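PDB 5LG5: allantoin racemase from Pseudomonas fluorescens, which catalyses the racemization of allantoin and, as in related HyuE-family racemases, probably interconverts the D and L forms of 5-monosubstituted hydantoins. Local coordinates for residues I160-Q163 / A164-I168; G131-Q134 / R135-S138. All blocks are in the same frame, centred on the assembly; numbering follows the deposited sequence.

Interaction 1 of 2, residues I160-Q163 / A164-I168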
ATOM      1  N   ILE E 160       7.668  19.754 -23.128  1.00 18.70           N
ATOM      2  CA  ILE E 160       7.424  18.338 -22.934  1.00 17.21           C
ATOM      3  C   ILE E 160       8.768  17.619 -22.803  1.00 19.49           C
ATOM      4  O   ILE E 160       8.980  16.854 -21.856  1.00 18.92           O
ATOM      5  CB  ILE E 160       6.608  17.738 -24.104  1.00 15.28           C
ATOM      6  CG1 ILE E 160       5.214  18.358 -24.183  1.00 18.50           C
ATOM      7  CG2 ILE E 160       6.523  16.215 -23.996  1.00 19.02           C
ATOM      8  CD1 ILE E 160       4.430  17.925 -25.422  1.00 15.20           C
ATOM      9  N   VAL E 161       9.693  17.899 -23.726  1.00 18.76           N
ATOM     10  CA  VAL E 161      11.023  17.281 -23.668  1.00 19.29           C
ATOM     11  C   VAL E 161      11.717  17.554 -22.346  1.00 15.71           C
ATOM     12  O   VAL E 161      12.296  16.629 -21.762  1.00 16.16           O
ATOM     13  CB  VAL E 161      11.941  17.687 -24.882  1.00 23.37           C
ATOM     14  CG1 VAL E 161      13.400  17.273 -24.670  1.00 19.06           C
ATOM     15  CG2 VAL E 161      11.395  17.121 -26.197  1.00 25.90           C
ATOM     16  N   ARG E 162      11.616  18.782 -21.835  1.00 13.93           N
ATOM     17  CA  ARG E 162      12.259  19.087 -20.554  1.00 20.00           C
ATOM     18  C   ARG E 162      11.713  18.235 -19.421  1.00 17.54           C
ATOM     19  O   ARG E 162      12.483  17.746 -18.598  1.00 18.85           O
ATOM     20  CB  ARG E 162      12.185  20.575 -20.163  1.00 20.98           C
ATOM     21  CG  ARG E 162      12.830  20.806 -18.765  1.00 25.08           C
ATOM     22  CD  ARG E 162      13.022  22.269 -18.309  1.00 34.24           C
ATOM     23  NE  ARG E 162      11.781  23.018 -18.121  1.00 43.37           N
ATOM     24  CZ  ARG E 162      11.278  23.860 -19.022  1.00 49.31           C
ATOM     25  NH1 ARG E 162      11.932  24.068 -20.158  1.00 46.14           N
ATOM     26  NH2 ARG E 162      10.138  24.504 -18.788  1.00 39.30           N
ATOM     27  N   GLN E 163      10.393  18.059 -19.371  1.00 19.68           N
ATOM     28  CA  GLN E 163       9.796  17.231 -18.319  1.00 17.82           C
ATOM     29  C   GLN E 163      10.202  15.776 -18.471  1.00 13.40           C
ATOM     30  O   GLN E 163      10.481  15.097 -17.489  1.00 16.72           O
ATOM     31  CB  GLN E 163       8.270  17.360 -18.308  1.00 14.96           C
ATOM     32  CG  GLN E 163       7.793  18.740 -17.898  1.00 13.62           C
ATOM     33  CD  GLN E 163       8.430  19.181 -16.602  1.00 18.97           C
ATOM     34  OE1 GLN E 163       8.555  18.395 -15.659  1.00 16.56           O
ATOM     35  NE2 GLN E 163       8.864  20.437 -16.552  1.00 20.08           N
ATOM     36  N   ALA E 164      10.248  15.304 -19.714  1.00 15.56           N
ATOM     37  CA  ALA E 164      10.695  13.941 -19.976  1.00 11.48           C
ATOM     38  C   ALA E 164      12.136  13.743 -19.502  1.00 16.90           C
ATOM     39  O   ALA E 164      12.470  12.717 -18.900  1.00 14.85           O
ATOM     40  CB  ALA E 164      10.560  13.605 -21.449  1.00 12.01           C
ATOM     41  N   GLU E 165      12.988  14.728 -19.771  1.00 16.79           N
ATOM     42  CA  GLU E 165      14.382  14.651 -19.339  1.00 20.62           C
ATOM     43  C   GLU E 165      14.479  14.619 -17.817  1.00 20.57           C
ATOM     44  O   GLU E 165      15.276  13.867 -17.251  1.00 17.77           O
ATOM     45  CB  GLU E 165      15.195  15.806 -19.937  1.00 18.67           C
ATOM     46  CG  GLU E 165      15.407  15.648 -21.431  1.00 18.41           C
ATOM     47  CD  GLU E 165      16.108  16.837 -22.076  1.00 31.31           C
ATOM     48  OE1 GLU E 165      16.055  17.955 -21.503  1.00 26.21           O
ATOM     49  OE2 GLU E 165      16.686  16.649 -23.174  1.00 30.13           O
ATOM     50  N   LEU E 166      13.648  15.420 -17.157  1.00 17.07           N
ATOM     51  CA  LEU E 166      13.637  15.450 -15.700  1.00 19.12           C
ATOM     52  C   LEU E 166      13.119  14.132 -15.136  1.00 19.06           C
ATOM     53  O   LEU E 166      13.637  13.613 -14.144  1.00 18.75           O
ATOM     54  CB  LEU E 166      12.788  16.620 -15.194  1.00 20.47           C
ATOM     55  CG  LEU E 166      13.331  18.029 -15.436  1.00 23.67           C
ATOM     56  CD1 LEU E 166      12.300  19.082 -15.043  1.00 24.95           C
ATOM     57  CD2 LEU E 166      14.622  18.243 -14.635  1.00 30.38           C
ATOM     58  N   ALA E 167      12.096  13.591 -15.784  1.00 17.22           N
ATOM     59  CA  ALA E 167      11.523  12.325 -15.363  1.00 15.99           C
ATOM     60  C   ALA E 167      12.574  11.215 -15.411  1.00 14.91           C
ATOM     61  O   ALA E 167      12.711  10.429 -14.467  1.00 14.30           O
ATOM     62  CB  ALA E 167      10.330  11.980 -16.237  1.00 10.78           C
ATOM     63  N   ILE E 168      13.341  11.179 -16.494  1.00 12.30           N
ATOM     64  CA  ILE E 168      14.394  10.180 -16.648  1.00 16.45           C
ATOM     65  C   ILE E 168      15.490  10.376 -15.603  1.00 18.69           C
ATOM     66  O   ILE E 168      15.841   9.448 -14.851  1.00 19.03           O
ATOM     67  CB  ILE E 168      15.006  10.262 -18.069  1.00 18.53           C
ATOM     68  CG1 ILE E 168      13.947   9.924 -19.110  1.00 16.52           C
ATOM     69  CG2 ILE E 168      16.236   9.378 -18.199  1.00 14.36           C
ATOM     70  CD1 ILE E 168      14.263  10.444 -20.505  1.00 17.36           C
TER

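Interaction 2 of 2, residues G131-Q134 / R135-S138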
ATOM      1  N   GLY E 131      -4.999   0.451 -11.234  1.00 10.84           N
ATOM      2  CA  GLY E 131      -3.988  -0.465 -10.738  1.00 11.84           C
ATOM      3  C   GLY E 131      -2.751  -0.465 -11.608  1.00  9.79           C
ATOM      4  O   GLY E 131      -2.083  -1.491 -11.758  1.00 10.38           O
ATOM      5  N   LEU E 132      -2.433   0.693 -12.175  1.00 12.21           N
ATOM      6  CA  LEU E 132      -1.273   0.826 -13.059  1.00 10.33           C
ATOM      7  C   LEU E 132      -0.273   1.842 -12.556  1.00 12.33           C
ATOM      8  O   LEU E 132       0.665   2.187 -13.263  1.00 12.51           O
ATOM      9  CB  LEU E 132      -1.716   1.194 -14.484  1.00 11.47           C
ATOM     10  CG  LEU E 132      -2.476   0.127 -15.276  1.00 10.99           C
ATOM     11  CD1 LEU E 132      -3.038   0.721 -16.543  1.00 10.38           C
ATOM     12  CD2 LEU E 132      -1.566  -1.051 -15.613  1.00  8.99           C
ATOM     13  N   TYR E 133      -0.485   2.338 -11.342  1.00 14.07           N
ATOM     14  CA  TYR E 133       0.356   3.400 -10.799  1.00 11.25           C
ATOM     15  C   TYR E 133       1.644   2.929 -10.112  1.00 12.49           C
ATOM     16  O   TYR E 133       2.588   3.704  -9.958  1.00 10.62           O
ATOM     17  CB  TYR E 133      -0.448   4.307  -9.865  1.00 11.88           C
ATOM     18  CG  TYR E 133       0.289   5.579  -9.539  1.00 16.95           C
ATOM     19  CD1 TYR E 133       0.433   6.582 -10.494  1.00 17.05           C
ATOM     20  CD2 TYR E 133       0.868   5.767  -8.287  1.00 16.82           C
ATOM     21  CE1 TYR E 133       1.122   7.749 -10.206  1.00 16.78           C
ATOM     22  CE2 TYR E 133       1.561   6.925  -7.994  1.00 21.99           C
ATOM     23  CZ  TYR E 133       1.684   7.908  -8.954  1.00 16.75           C
ATOM     24  OH  TYR E 133       2.372   9.060  -8.656  1.00 34.00           O
ATOM     25  N   GLN E 134       1.693   1.667  -9.701  1.00 10.29           N
ATOM     26  CA  GLN E 134       2.869   1.142  -9.011  1.00 11.95           C
ATOM     27  C   GLN E 134       4.179   1.328  -9.769  1.00 12.27           C
ATOM     28  O   GLN E 134       5.203   1.605  -9.168  1.00 10.98           O
ATOM     29  CB  GLN E 134       2.669  -0.334  -8.685  1.00 15.30           C
ATOM     30  CG  GLN E 134       1.433  -0.510  -7.831  1.00 23.32           C
ATOM     31  CD  GLN E 134       1.731  -0.430  -6.370  1.00 30.91           C
ATOM     32  OE1 GLN E 134       0.961   0.151  -5.600  1.00 43.43           O
ATOM     33  NE2 GLN E 134       2.830  -1.056  -5.957  1.00 41.84           N
ATOM     34  N   ARG E 135       4.151   1.180 -11.086  1.00  9.61           N
ATOM     35  CA  ARG E 135       5.376   1.333 -11.860  1.00 12.83           C
ATOM     36  C   ARG E 135       5.499   2.736 -12.458  1.00 13.19           C
ATOM     37  O   ARG E 135       6.344   3.006 -13.317  1.00 11.75           O
ATOM     38  CB  ARG E 135       5.471   0.238 -12.915  1.00 14.20           C
ATOM     39  CG  ARG E 135       5.238  -1.140 -12.304  1.00 16.07           C
ATOM     40  CD  ARG E 135       6.353  -2.112 -12.602  1.00 18.39           C
ATOM     41  NE  ARG E 135       6.969  -1.860 -13.904  1.00 21.91           N
ATOM     42  CZ  ARG E 135       6.759  -2.616 -14.979  1.00 20.70           C
ATOM     43  NH1 ARG E 135       5.923  -3.652 -14.914  1.00 23.05           N
ATOM     44  NH2 ARG E 135       7.364  -2.326 -16.121  1.00 18.90           N
ATOM     45  N   CYS E 136       4.653   3.638 -11.990  1.00 10.86           N
ATOM     46  CA  CYS E 136       4.755   5.016 -12.441  1.00 10.91           C
ATOM     47  C   CYS E 136       5.794   5.783 -11.614  1.00 13.03           C
ATOM     48  O   CYS E 136       5.640   5.952 -10.401  1.00 12.53           O
ATOM     49  CB  CYS E 136       3.388   5.709 -12.382  1.00 10.24           C
ATOM     50  SG  CYS E 136       3.425   7.396 -13.018  1.00 10.45           S
ATOM     51  N   ALA E 137       6.861   6.234 -12.268  1.00 11.80           N
ATOM     52  CA  ALA E 137       7.889   7.019 -11.584  1.00 13.51           C
ATOM     53  C   ALA E 137       7.401   8.439 -11.248  1.00 14.80           C
ATOM     54  O   ALA E 137       7.797   9.017 -10.234  1.00 15.28           O
ATOM     55  CB  ALA E 137       9.163   7.071 -12.415  1.00 13.49           C
ATOM     56  N   SER E 138       6.547   8.992 -12.106  1.00 13.45           N
ATOM     57  CA  SER E 138       5.998  10.326 -11.901  1.00 11.41           C
ATOM     58  C   SER E 138       5.000  10.687 -12.988  1.00 11.87           C
ATOM     59  O   SER E 138       4.996  10.110 -14.082  1.00  8.76           O
ATOM     60  CB  SER E 138       7.116  11.379 -11.867  1.00 15.20           C
ATOM     61  OG  SER E 138       7.878  11.361 -13.062  1.00 11.42           O
TER
HETATM   62  O   HOH W   1       4.618   4.746  -7.902  1.00 25.07           O
HETATM   63  O   HOH W   2       5.342   8.289  -8.062  1.00 30.12           O

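Interaction 1 of 2, residues I160-Q163 / A164-I168
With chi1 at -71°, Glu165 turns CG back over the preceding turn of the helix, while Val161 sends CG1 anti to its own backbone N (chi1 168°). The two side chains meet one turn apart. Glu165 is extended beyond CG, and its OE2 comes to 3.7 Å from CG1 of Val161. This is a van der Waals contact of a carboxylate with a methyl group. One residue further on, Arg162 and Leu166 run side by side in the same direction, with CG of Arg162 4.1 Å from CD1 of Leu166. Leu166 CD1 also meets the amide end of Gln163, 3.9 Å from Gln163 OE1. Gln163 bends at chi2, and its OE1 accepts a hydrogen bond from Arg140 of strand 136-141.

Beneath these side chains run four successive i to i+4 backbone bonds of helix 153-171. Ala164 N binds Ile160 O at 2.9 Å, and Glu165 N binds Val161 O at 2.8 Å. Leu166 N and Ala167 N bind the carbonyls of Arg162 and Gln163 in turn. Ile160 and Ala164 face helix 187-194, and Ala167 packs on strands 110-114 and 136-141. No side-chain hydrogen bond or salt bridge joins the two segments, so backbone bonding provides the polar links of this turn, and the side chains add van der Waals contact, with aliphatic groups and an amide gathered around Leu166 CD1.

Interaction 2 of 2, residues G131-Q134 / R135-S138
Cys136 and Tyr133 meet across a tight turn, side chain on side chain. Cys136 CB lies 3.6 Å from Tyr133 CD1, and Cys136 SG lies 3.7 Å from Tyr133 CE1. Cys136 SG sits 4.5 Å from the centroid of the Tyr133 ring and 48° off the ring normal, an oblique sulfur-aromatic contact. Tyr133 CG and Cys136 SG are each anti to the backbone N (chi1 -167° and -177°), and this lays the ring alongside the thiol. The backbone closes the turn: Cys136 N donates to Tyr133 O at 2.9 Å, from well above the carbonyl plane. Tyr133 to Cys136 is a type I beta turn. It follows the Schellman motif at Gly131, which ends helix 120-129, and leads into strand 136-141, the edge strand within this chain of a parallel four-stranded sheet. One water can donate to Tyr133 O or Cys136 O, though it has more acceptors in reach than protons. A second reaches Tyr133 OH at 3.1 Å and makes a weak bond to Cys136 O. An alanine in place of Tyr133 would remove ring and hydroxyl, and would probably leave the Cys136 thiol without its aromatic neighbour and the second water less firmly held. Arg135 CB lies 3.6 Å from Gln134 C, and the chain then bends at chi2 and chi3. Its guanidinium group bonds to carbonyls of Met104, Gly107 and His108, and to Ala130 O of a second subunit.

How the interactions relate
Interaction 2 comes first along the chain and interaction 1 follows, with centres about 17 Å apart. Residues 131-138 lead from the end of helix 120-129 into strand 136-141. Residues 160-168 lie within helix 153-171, which packs against the same sheet. The two meet where Ala167 CB packs on Ser138 OG at 4.1 Å. Ser138 also bonds to Asp171, the last residue of that helix. Helix and strand are thus tied at several points in one alpha/beta half of the racemase. Interaction 2 also reaches a second subunit, so it links this half to the assembly.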